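Local coordinates for protein acetyltransferase, GNAT family (Bacillus anthracis str. Sterne, PDB 3FBU) that binds coenzyme A and, as a member of the GNAT family, probably transfers an acetyl group from acetyl-coenzyme A to an acceptor not yet identified, at residues E81-I86 against R119-C124; V21-S26 against V89-Y94; R7-K12 against I62-N67. One frame throughout, in Å; residues are numbered along the deposited sequence.

Contact 1 of 3, residues E81-I86 against R119-C124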
loop_
_atom_site.group_PDB
_atom_site.type_symbol
_atom_site.label_atom_id
_atom_site.label_comp_id
_atom_site.label_asym_id
_atom_site.label_seq_id
_atom_site.Cartn_x
_atom_site.Cartn_y
_atom_site.Cartn_z
ATOM N N GLU A 81 31.590 13.123 8.486
ATOM C CA GLU A 81 30.602 14.072 8.997
ATOM C C GLU A 81 29.845 14.757 7.840
ATOM O O GLU A 81 28.934 15.562 8.061
ATOM C CB GLU A 81 31.296 15.109 9.918
ATOM C CG GLU A 81 32.143 14.488 11.067
ATOM C CD GLU A 81 32.611 15.536 12.096
ATOM O OE1 GLU A 81 32.402 16.758 11.849
ATOM O OE2 GLU A 81 33.196 15.141 13.144
ATOM N N HIS A 82 30.190 14.441 6.596
ATOM C CA HIS A 82 29.645 15.205 5.475
ATOM C C HIS A 82 28.439 14.512 4.825
ATOM O O HIS A 82 27.730 15.122 4.051
ATOM C CB HIS A 82 30.696 15.432 4.411
ATOM C CG HIS A 82 31.419 14.183 4.015
ATOM N ND1 HIS A 82 30.845 13.207 3.232
ATOM C CD2 HIS A 82 32.660 13.735 4.332
ATOM C CE1 HIS A 82 31.717 12.231 3.045
ATOM N NE2 HIS A 82 32.828 12.523 3.705
ATOM N N THR A 83 28.272 13.221 5.106
ATOM C CA THR A 83 27.236 12.411 4.475
ATOM C C THR A 83 26.479 11.670 5.572
ATOM O O THR A 83 27.090 10.964 6.375
ATOM C CB THR A 83 27.830 11.420 3.466
ATOM O OG1 THR A 83 28.560 12.142 2.458
ATOM C CG2 THR A 83 26.712 10.610 2.765
ATOM N N TYR A 84 25.159 11.850 5.589
ATOM C CA TYR A 84 24.271 11.264 6.591
ATOM C C TYR A 84 23.334 10.272 5.909
ATOM O O TYR A 84 23.142 10.304 4.685
ATOM C CB TYR A 84 23.412 12.349 7.253
ATOM C CG TYR A 84 24.029 12.955 8.474
ATOM C CD1 TYR A 84 23.284 13.099 9.659
ATOM C CD2 TYR A 84 25.352 13.368 8.458
ATOM C CE1 TYR A 84 23.863 13.630 10.789
ATOM C CE2 TYR A 84 25.928 13.922 9.596
ATOM C CZ TYR A 84 25.173 14.045 10.744
ATOM O OH TYR A 84 25.748 14.597 11.887
ATOM N N GLU A 85 22.739 9.416 6.732
ATOM C CA GLU A 85 21.701 8.500 6.319
ATOM C C GLU A 85 20.393 8.880 7.029
ATOM O O GLU A 85 20.393 9.272 8.233
ATOM C CB GLU A 85 22.096 7.067 6.668
ATOM C CG GLU A 85 21.002 6.049 6.432
ATOM C CD GLU A 85 21.398 4.605 6.705
ATOM O OE1 GLU A 85 22.502 4.344 7.271
ATOM O OE2 GLU A 85 20.576 3.732 6.342
ATOM N N ILE A 86 19.294 8.785 6.289
ATOM C CA ILE A 86 17.943 9.117 6.778
ATOM C C ILE A 86 17.032 7.892 6.608
ATOM O O ILE A 86 17.196 7.089 5.684
ATOM C CB ILE A 86 17.360 10.383 6.046
ATOM C CG1 ILE A 86 16.090 10.966 6.738
ATOM C CG2 ILE A 86 17.101 10.074 4.554
ATOM C CD1 ILE A 86 15.690 12.385 6.210
ATOM N N ARG A 119 25.715 15.500 1.476
ATOM C CA ARG A 119 24.921 14.434 0.872
ATOM C C ARG A 119 24.125 13.633 1.894
ATOM O O ARG A 119 24.569 13.470 2.940
ATOM C CB ARG A 119 25.841 13.491 0.098
ATOM C CG ARG A 119 25.173 12.381 -0.759
ATOM C CD ARG A 119 26.245 11.726 -1.641
ATOM N NE ARG A 119 25.840 10.538 -2.359
ATOM C CZ ARG A 119 26.154 9.296 -2.028
ATOM N NH1 ARG A 119 25.701 8.327 -2.737
ATOM N NH2 ARG A 119 26.905 9.034 -0.998
ATOM N N ILE A 120 22.934 13.169 1.541
ATOM C CA ILE A 120 22.118 12.356 2.437
ATOM C C ILE A 120 21.630 11.139 1.623
ATOM O O ILE A 120 21.214 11.276 0.460
ATOM C CB ILE A 120 20.954 13.140 3.075
ATOM C CG1 ILE A 120 21.480 14.309 3.949
ATOM C CG2 ILE A 120 20.065 12.214 3.905
ATOM C CD1 ILE A 120 20.372 15.350 4.339
ATOM N N ILE A 121 21.730 9.957 2.227
ATOM C CA ILE A 121 21.377 8.721 1.555
ATOM C C ILE A 121 20.315 7.995 2.364
ATOM O O ILE A 121 20.119 8.264 3.565
ATOM C CB ILE A 121 22.635 7.805 1.343
ATOM C CG1 ILE A 121 23.160 7.199 2.667
ATOM C CG2 ILE A 121 23.753 8.591 0.568
ATOM C CD1 ILE A 121 22.522 5.816 3.039
ATOM N N ALA A 122 19.672 7.049 1.705
ATOM C CA ALA A 122 18.687 6.171 2.322
ATOM C C ALA A 122 18.670 4.841 1.557
ATOM O O ALA A 122 19.005 4.778 0.357
ATOM C CB ALA A 122 17.282 6.798 2.361
ATOM N N THR A 123 18.274 3.778 2.251
ATOM C CA THR A 123 18.162 2.476 1.622
ATOM C C THR A 123 16.839 1.834 1.991
ATOM O O THR A 123 16.234 2.174 3.032
ATOM C CB THR A 123 19.275 1.495 2.058
ATOM O OG1 THR A 123 19.204 1.274 3.460
ATOM C CG2 THR A 123 20.635 2.048 1.707
ATOM N N CYS A 124 16.391 0.942 1.132
ATOM C CA CYS A 124 15.260 0.090 1.484
ATOM C C CYS A 124 15.143 -1.107 0.558
ATOM O O CYS A 124 15.774 -1.173 -0.487
ATOM C CB CYS A 124 13.957 0.868 1.481
ATOM S SG CYS A 124 13.400 1.278 -0.137
HETATM O O HOH W 1 29.131 10.693 0.352
HETATM O O HOH W 2 17.970 4.490 5.236
#
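Strands 83-90 and 119-124 are the parallel pair of the GNAT fold, the two strands of a beta-alpha-beta unit whose crossover is helix 99-114. Thr83, Tyr84 and Glu85 stand in register with Arg119, Ile120 and Ile121, and the main chains alternate as parallel partners do: Tyr84 N gives to Arg119 O, Ile121 N to Tyr84 O at 2.9 Å, and Ile86 N to Ile121 O, also at 2.9 Å. One step earlier Arg119 N reaches His82 O in a longer bond of 3.3 Å.

On one face the branched, apolar Ile86 and Ile120 suit a place under helix 99-114, where they meet Leu108. Ile86 CG2 touches Ile120 CG2 at 3.7 Å, while small Ala122, packed on Met135 of helix 129-137, lets its CB lie close to Ile86 O. The Tyr84 ring turns toward strand 68-79, meeting Phe75, and its OH bonds to Lys77 NZ.

The other face mixes polar Thr83, Glu85 and Arg119 with apolar Ile121. Thr83 and Arg119 run side by side. Arg119 is extended, CG anti to the backbone N (chi1 -173°), and Ile121 CG2 sits over the centre of one face of its guanidinium, 3.5 Å from the plane; NH1 goes on to a salt bridge with Glu143. Ile121 CD1 packs against Glu85 CG. Thr83 OG1 is held in the plane of the His82 ring, 2.6 Å from ND1, and water 1 links it to Arg119 NH2. Further along, water 2 donates to Glu85 OE2 and Ile86 O and accepts from Thr123 N, at 3.1 Å.

Contact 2 of 3, residues V21-S26 against V89-Y94. With COA (coenzyme A), chain C.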
loop_
_atom_site.group_PDB
_atom_site.type_symbol
_atom_site.label_atom_id
_atom_site.label_comp_id
_atom_site.label_asym_id
_atom_site.label_seq_id
_atom_site.Cartn_x
_atom_site.Cartn_y
_atom_site.Cartn_z
ATOM N N VAL A 21 5.995 5.276 21.236
ATOM C CA VAL A 21 6.858 4.588 20.268
ATOM C C VAL A 21 6.537 3.095 20.232
ATOM O O VAL A 21 6.430 2.496 19.150
ATOM C CB VAL A 21 8.338 4.835 20.580
ATOM C CG1 VAL A 21 9.281 3.919 19.712
ATOM C CG2 VAL A 21 8.649 6.301 20.354
ATOM N N HIS A 22 6.339 2.508 21.410
ATOM C CA HIS A 22 6.064 1.082 21.506
ATOM C C HIS A 22 4.806 0.648 20.727
ATOM O O HIS A 22 4.707 -0.475 20.213
ATOM C CB HIS A 22 6.020 0.642 22.964
ATOM C CG HIS A 22 6.057 -0.837 23.123
ATOM N ND1 HIS A 22 7.183 -1.575 22.840
ATOM C CD2 HIS A 22 5.099 -1.724 23.489
ATOM C CE1 HIS A 22 6.920 -2.855 23.038
ATOM N NE2 HIS A 22 5.665 -2.974 23.436
ATOM N N GLU A 23 3.856 1.553 20.588
ATOM C CA GLU A 23 2.634 1.264 19.857
ATOM C C GLU A 23 2.940 0.745 18.438
ATOM O O GLU A 23 2.216 -0.098 17.900
ATOM C CB GLU A 23 1.761 2.531 19.827
ATOM C CG GLU A 23 0.415 2.360 19.156
ATOM C CD GLU A 23 -0.415 3.647 19.209
ATOM O OE1 GLU A 23 0.100 4.663 19.739
ATOM O OE2 GLU A 23 -1.569 3.631 18.734
ATOM N N TYR A 24 4.017 1.245 17.827
ATOM C CA TYR A 24 4.412 0.787 16.486
ATOM C C TYR A 24 5.655 -0.112 16.451
ATOM O O TYR A 24 5.750 -0.968 15.592
ATOM C CB TYR A 24 4.532 1.960 15.498
ATOM C CG TYR A 24 5.529 3.057 15.822
ATOM C CD1 TYR A 24 6.858 2.973 15.395
ATOM C CD2 TYR A 24 5.120 4.231 16.473
ATOM C CE1 TYR A 24 7.789 3.996 15.691
ATOM C CE2 TYR A 24 6.027 5.267 16.749
ATOM C CZ TYR A 24 7.352 5.158 16.354
ATOM O OH TYR A 24 8.231 6.195 16.635
ATOM N N THR A 25 6.596 0.055 17.372
ATOM C CA THR A 25 7.764 -0.817 17.376
ATOM C C THR A 25 7.447 -2.264 17.816
ATOM O O THR A 25 8.227 -3.176 17.551
ATOM C CB THR A 25 8.942 -0.248 18.181
ATOM O OG1 THR A 25 8.543 -0.014 19.532
ATOM C CG2 THR A 25 9.482 1.031 17.528
ATOM N N SER A 26 6.299 -2.459 18.468
ATOM C CA SER A 26 5.795 -3.797 18.796
ATOM C C SER A 26 4.969 -4.422 17.671
ATOM O O SER A 26 4.490 -5.566 17.793
ATOM C CB SER A 26 4.952 -3.706 20.076
ATOM O OG SER A 26 3.803 -2.898 19.898
ATOM N N VAL A 89 10.191 5.542 10.698
ATOM C CA VAL A 89 9.299 4.484 11.163
ATOM C C VAL A 89 8.099 5.185 11.815
ATOM O O VAL A 89 8.281 6.005 12.727
ATOM C CB VAL A 89 9.965 3.560 12.207
ATOM C CG1 VAL A 89 9.013 2.397 12.588
ATOM C CG2 VAL A 89 11.400 3.044 11.709
ATOM N N PHE A 90 6.901 4.868 11.323
ATOM C CA PHE A 90 5.689 5.587 11.706
ATOM C C PHE A 90 4.620 4.615 12.177
ATOM O O PHE A 90 4.683 3.408 11.920
ATOM C CB PHE A 90 5.170 6.461 10.546
ATOM C CG PHE A 90 5.853 7.789 10.455
ATOM C CD1 PHE A 90 7.178 7.870 10.068
ATOM C CD2 PHE A 90 5.193 8.944 10.757
ATOM C CE1 PHE A 90 7.811 9.064 10.019
ATOM C CE2 PHE A 90 5.822 10.142 10.689
ATOM C CZ PHE A 90 7.136 10.210 10.315
ATOM N N ASN A 91 3.688 5.168 12.934
ATOM C CA ASN A 91 2.537 4.476 13.464
ATOM C C ASN A 91 1.512 4.323 12.351
ATOM O O ASN A 91 1.095 5.336 11.762
ATOM C CB ASN A 91 1.954 5.299 14.627
ATOM C CG ASN A 91 0.815 4.600 15.351
ATOM O OD1 ASN A 91 -0.024 3.933 14.743
ATOM N ND2 ASN A 91 0.775 4.767 16.674
ATOM N N PRO A 92 1.103 3.084 12.067
ATOM C CA PRO A 92 0.140 2.799 10.987
ATOM C C PRO A 92 -1.181 3.561 11.106
ATOM O O PRO A 92 -1.834 3.783 10.093
ATOM C CB PRO A 92 -0.131 1.305 11.100
ATOM C CG PRO A 92 0.828 0.743 12.052
ATOM C CD PRO A 92 1.559 1.863 12.761
ATOM N N LYS A 93 -1.571 3.961 12.316
ATOM C CA LYS A 93 -2.767 4.816 12.447
ATOM C C LYS A 93 -2.644 6.088 11.643
ATOM O O LYS A 93 -3.661 6.712 11.307
ATOM C CB LYS A 93 -3.038 5.206 13.886
ATOM C CG LYS A 93 -3.426 4.063 14.744
ATOM C CD LYS A 93 -3.475 4.508 16.186
ATOM C CE LYS A 93 -3.712 3.337 17.115
ATOM N NZ LYS A 93 -4.966 2.599 16.785
ATOM N N TYR A 94 -1.413 6.506 11.357
ATOM C CA TYR A 94 -1.193 7.798 10.714
ATOM C C TYR A 94 -0.566 7.717 9.319
ATOM O O TYR A 94 -0.143 8.723 8.773
ATOM C CB TYR A 94 -0.359 8.686 11.649
ATOM C CG TYR A 94 -1.039 8.848 12.988
ATOM C CD1 TYR A 94 -2.018 9.822 13.176
ATOM C CD2 TYR A 94 -0.748 7.995 14.047
ATOM C CE1 TYR A 94 -2.665 9.961 14.392
ATOM C CE2 TYR A 94 -1.410 8.123 15.273
ATOM C CZ TYR A 94 -2.360 9.108 15.429
ATOM O OH TYR A 94 -3.012 9.254 16.631
HETATM N N1A COA C . 1.796 0.679 -2.756
HETATM C C2A COA C . 2.157 1.797 -3.464
HETATM N N3A COA C . 2.250 3.011 -2.836
HETATM C C4A COA C . 1.990 3.085 -1.503
HETATM C C5A COA C . 1.628 1.968 -0.769
HETATM C C6A COA C . 1.547 0.733 -1.407
HETATM N N6A COA C . 1.231 -0.374 -0.732
HETATM N N7A COA C . 1.438 2.355 0.500
HETATM C C8A COA C . 1.655 3.683 0.594
HETATM N N9A COA C . 1.993 4.149 -0.650
HETATM C C1B COA C . 2.461 5.485 -1.038
HETATM C C2B COA C . 1.475 6.599 -0.683
HETATM O O2B COA C . 0.451 6.741 -1.661
HETATM C C3B COA C . 2.429 7.773 -0.628
HETATM O O3B COA C . 2.686 8.270 -1.932
HETATM P P3B COA C . 1.843 9.472 -2.618
HETATM O O7A COA C . 2.550 9.983 -3.831
HETATM O O8A COA C . 0.477 8.930 -2.945
HETATM O O9A COA C . 1.751 10.570 -1.581
HETATM C C4B COA C . 3.716 7.166 -0.050
HETATM O O4B COA C . 3.670 5.799 -0.358
HETATM C C5B COA C . 3.823 7.321 1.462
HETATM O O5B COA C . 4.036 8.694 1.728
HETATM P P1A COA C . 3.730 9.303 3.175
HETATM O O1A COA C . 2.228 9.440 3.349
HETATM O O2A COA C . 4.462 10.577 3.335
HETATM O O3A COA C . 4.368 8.184 4.135
HETATM P P2A COA C . 3.749 7.643 5.523
HETATM O O4A COA C . 3.492 8.816 6.438
HETATM O O5A COA C . 2.536 6.760 5.211
HETATM O O6A COA C . 4.978 6.735 6.051
HETATM C CBP COA C . 6.531 4.921 6.032
HETATM C CCP COA C . 5.767 5.937 5.182
HETATM C CDP COA C . 7.273 5.749 7.097
HETATM C CEP COA C . 7.460 4.219 5.040
HETATM C CAP COA C . 5.537 3.922 6.681
HETATM O OAP COA C . 4.906 3.109 5.703
HETATM C C9P COA C . 6.196 2.979 7.642
HETATM O O9P COA C . 6.512 3.404 8.910
HETATM N N8P COA C . 6.562 1.759 7.238
HETATM C C7P COA C . 7.044 0.757 8.187
HETATM C C6P COA C . 8.471 1.004 8.646
HETATM C C5P COA C . 9.454 0.966 7.476
HETATM O O5P COA C . 9.505 0.011 6.669
HETATM N N4P COA C . 10.273 1.994 7.405
HETATM C C3P COA C . 11.187 2.172 6.268
HETATM C C2P COA C . 12.464 1.367 6.362
HETATM S S1P COA C . 13.602 1.811 5.014
#
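Tyr24, near the end of helix 18-25, lays its ring against the main chain of Val89, Phe90 and Asn91. Phe90 C lies over one face, 4.0 Å from the ring plane and toward its rim. The opposite face has Val21 O over its centre at 3.4 Å, so the ring is sandwiched between its own helix and the strand. Its CD1 meets Val89 CG1 at 3.6 Å, and on the other flank CD2 rests near Asn91 CB. With CG set between the backbone N and the carbonyl carbon (chi1 60°), the ring is folded back over Val21 O. A tyrosine suits this place because its flat ring packs between the helix carbonyl and the strand while its OH bonds to His72 ND1 of strand 68-79.

Glu23, one residue back, crosses Asn91 with carboxylate and amide planes 83° apart. Asn91 ND2 is 3.1 Å from Glu23 OE1, but the angle is too poor for a hydrogen bond. How Glu23 lies against Lys93 is doubtful, because the two chains come too close in the model.

Here strand 83-90 ends, where the GNAT fold opens its sheet to admit the cofactor's pantetheine arm. Phe90 N donates to coenzyme A O9P at 2.8 Å (152° at the hydrogen), a strand-like bond from main chain to ligand amide. Phe90 CD1 approaches the methyl carbon CDP of coenzyme A, and its side chain touches Tyr99 and Ala100 of helix 99-114.

Behind the first shell, Asn91 makes an Asx turn, its OD1 accepting from Lys93 N at 2.9 Å. Val89 and Pro92 also touch Val30. On the helix side, Ser26 OG donates to His22 O at 2.6 Å, and His22 ND1 is bonded to Thr44 of helix 41-50.

Contact 3 of 3, residues R7-K12 against I62-N67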
loop_
_atom_site.group_PDB
_atom_site.type_symbol
_atom_site.label_atom_id
_atom_site.label_comp_id
_atom_site.label_asym_id
_atom_site.label_seq_id
_atom_site.Cartn_x
_atom_site.Cartn_y
_atom_site.Cartn_z
ATOM N N ARG A 7 2.633 20.834 9.711
ATOM C CA ARG A 7 1.714 20.123 10.601
ATOM C C ARG A 7 2.415 19.383 11.752
ATOM O O ARG A 7 1.745 18.828 12.640
ATOM C CB ARG A 7 0.922 19.096 9.810
ATOM C CG ARG A 7 0.105 19.665 8.644
ATOM C CD ARG A 7 -0.556 18.536 7.896
ATOM N NE ARG A 7 0.459 17.717 7.229
ATOM C CZ ARG A 7 0.214 16.579 6.595
ATOM N NH1 ARG A 7 -1.018 16.087 6.517
ATOM N NH2 ARG A 7 1.224 15.915 6.043
ATOM N N LEU A 8 3.748 19.348 11.738
ATOM C CA LEU A 8 4.499 18.546 12.707
ATOM C C LEU A 8 5.790 19.208 13.099
ATOM O O LEU A 8 6.285 20.119 12.424
ATOM C CB LEU A 8 4.791 17.143 12.133
ATOM C CG LEU A 8 5.451 17.062 10.762
ATOM C CD1 LEU A 8 6.973 17.169 10.882
ATOM C CD2 LEU A 8 5.013 15.780 10.001
ATOM N N LEU A 9 6.348 18.735 14.203
ATOM C CA LEU A 9 7.666 19.129 14.626
ATOM C C LEU A 9 8.495 17.884 14.904
ATOM O O LEU A 9 7.953 16.812 15.154
ATOM C CB LEU A 9 7.623 20.015 15.865
ATOM C CG LEU A 9 7.043 19.511 17.185
ATOM C CD1 LEU A 9 8.034 18.627 17.988
ATOM C CD2 LEU A 9 6.640 20.755 18.030
ATOM N N ILE A 10 9.805 18.061 14.852
ATOM C CA ILE A 10 10.748 16.998 15.173
ATOM C C ILE A 10 11.580 17.512 16.323
ATOM O O ILE A 10 12.067 18.637 16.297
ATOM C CB ILE A 10 11.669 16.672 13.988
ATOM C CG1 ILE A 10 10.818 16.362 12.750
ATOM C CG2 ILE A 10 12.566 15.491 14.327
ATOM C CD1 ILE A 10 11.598 16.195 11.495
ATOM N N ARG A 11 11.759 16.684 17.339
ATOM C CA ARG A 11 12.554 17.071 18.489
ATOM C C ARG A 11 13.326 15.837 18.967
ATOM O O ARG A 11 13.203 14.757 18.373
ATOM C CB ARG A 11 11.638 17.651 19.589
ATOM C CG ARG A 11 10.611 16.652 20.180
ATOM C CD ARG A 11 10.028 17.125 21.501
ATOM N NE ARG A 11 8.835 16.378 21.915
ATOM C CZ ARG A 11 8.839 15.129 22.413
ATOM N NH1 ARG A 11 9.956 14.456 22.556
ATOM N NH2 ARG A 11 7.696 14.536 22.748
ATOM N N LYS A 12 14.143 15.988 20.008
ATOM C CA LYS A 12 14.791 14.827 20.624
ATOM C C LYS A 12 13.814 14.124 21.584
ATOM O O LYS A 12 12.845 14.731 22.062
ATOM C CB LYS A 12 16.106 15.216 21.305
ATOM C CG LYS A 12 17.248 15.381 20.313
ATOM C CD LYS A 12 18.398 16.216 20.838
ATOM C CE LYS A 12 19.153 15.559 21.955
ATOM N NZ LYS A 12 20.462 16.299 22.181
ATOM N N ILE A 62 6.205 14.803 16.101
ATOM C CA ILE A 62 5.072 15.166 16.943
ATOM C C ILE A 62 4.102 16.016 16.123
ATOM O O ILE A 62 4.507 17.008 15.536
ATOM C CB ILE A 62 5.525 15.991 18.163
ATOM C CG1 ILE A 62 6.626 15.284 18.943
ATOM C CG2 ILE A 62 4.350 16.279 19.083
ATOM C CD1 ILE A 62 6.178 14.009 19.574
ATOM N N LEU A 63 2.838 15.595 16.074
ATOM C CA LEU A 63 1.762 16.375 15.442
ATOM C C LEU A 63 1.516 17.632 16.262
ATOM O O LEU A 63 1.225 17.543 17.452
ATOM C CB LEU A 63 0.479 15.542 15.343
ATOM C CG LEU A 63 0.176 15.024 13.946
ATOM C CD1 LEU A 63 -0.730 13.779 13.928
ATOM C CD2 LEU A 63 -0.466 16.186 13.153
ATOM N N ILE A 64 1.667 18.793 15.628
ATOM C CA ILE A 64 1.437 20.073 16.287
ATOM C C ILE A 64 -0.060 20.253 16.605
ATOM O O ILE A 64 -0.933 20.016 15.768
ATOM C CB ILE A 64 1.906 21.263 15.420
ATOM C CG1 ILE A 64 3.427 21.243 15.219
ATOM C CG2 ILE A 64 1.521 22.589 16.102
ATOM C CD1 ILE A 64 3.915 22.111 14.064
ATOM N N GLY A 65 -0.354 20.666 17.827
ATOM C CA GLY A 65 -1.739 20.924 18.214
ATOM C C GLY A 65 -2.376 19.714 18.860
ATOM O O GLY A 65 -2.745 19.764 20.031
ATOM N N GLU A 66 -2.503 18.615 18.099
ATOM C CA GLU A 66 -2.918 17.340 18.692
ATOM C C GLU A 66 -1.891 16.834 19.698
ATOM O O GLU A 66 -2.231 16.062 20.584
ATOM C CB GLU A 66 -3.140 16.273 17.627
ATOM C CG GLU A 66 -4.318 16.530 16.695
ATOM C CD GLU A 66 -4.439 15.469 15.613
ATOM O OE1 GLU A 66 -3.501 14.638 15.466
ATOM O OE2 GLU A 66 -5.487 15.456 14.917
ATOM N N ASN A 67 -0.630 17.264 19.556
ATOM C CA ASN A 67 0.463 16.836 20.426
ATOM C C ASN A 67 0.568 15.301 20.567
ATOM O O ASN A 67 0.621 14.758 21.682
ATOM C CB ASN A 67 0.337 17.499 21.797
ATOM C CG ASN A 67 1.602 17.386 22.602
ATOM O OD1 ASN A 67 2.690 17.189 22.046
ATOM N ND2 ASN A 67 1.478 17.509 23.922
HETATM O O HOH W 3 -0.667 19.499 13.248
#
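This is a short antiparallel beta pairing toward one border of the sheet, where strand 8-10 lies between strands 3-4 and 58-63. Leu9 and Ile62 form the hydrogen-bonded pair, with Ile62 N giving to Leu9 O at 2.8 Å in an almost straight bond (177° at the hydrogen) and Leu9 N giving to Ile62 O at 2.9 Å. Leu8 and Leu63 follow as the non-hydrogen-bonded pair, their CA atoms 4.4 Å apart. Beyond them Ile64 N donates to Arg7 O as the chain leaves the strand. Water 3 donates to both Arg7 O and Ile64 O, joining the carbonyls where the strand gives way to loop.

The side chains of Leu9 and Ile62 stand side by side on one face, and CD1 of Leu9 touches Ile62 CB at 3.6 Å. A turn at chi2 (-65°) swings Ile62 CD1 round to Arg11, where it meets NH2 at 3.6 Å. The tip of the isoleucine thus packs obliquely against the guanidinium, an arginine suiting the place because its charge is answered elsewhere: NH1 bonds in the guanidinium plane to Lys12 O and makes a salt bridge to Asp17. Ile64 lays its CD1 along the main chain of Leu8, 3.5 Å from Leu8 O.

Leu8 and Leu63 occupy the other face, toward helix 99-114, as suits leucines in a buried layer: Leu8 touches Glu102 and Leu63 touches Tyr99. Arg7 bonds to that helix's Glu102 in a salt bridge and to Lys97 O. Antiparallel strands backed by a helix in this way form the N-terminal half of the mixed alpha/beta sheet of the GNAT fold.

All three contacts reach one mixed sheet. Contacts 1 and 2 share strand 83-90: contact 1 pairs its beginning with strand 119-124, contact 2 packs its end against helix 18-25, and their centres are about 23 Å apart on opposite sides of the chain's centre. Contact 3 lies about 15 Å from contact 2, centre to centre, and touches it where Tyr94 CD1 packs on Leu63 CD1 at 4.2 Å. Contacts 1 and 3 do not touch; their nearest atoms are about 8 Å apart. Coenzyme A is hydrogen-bonded at contact 2, by Phe90 N, touches Thr123 and Cys124 of contact 1, and lies about 7 Å from the Arg7 side chain of contact 3.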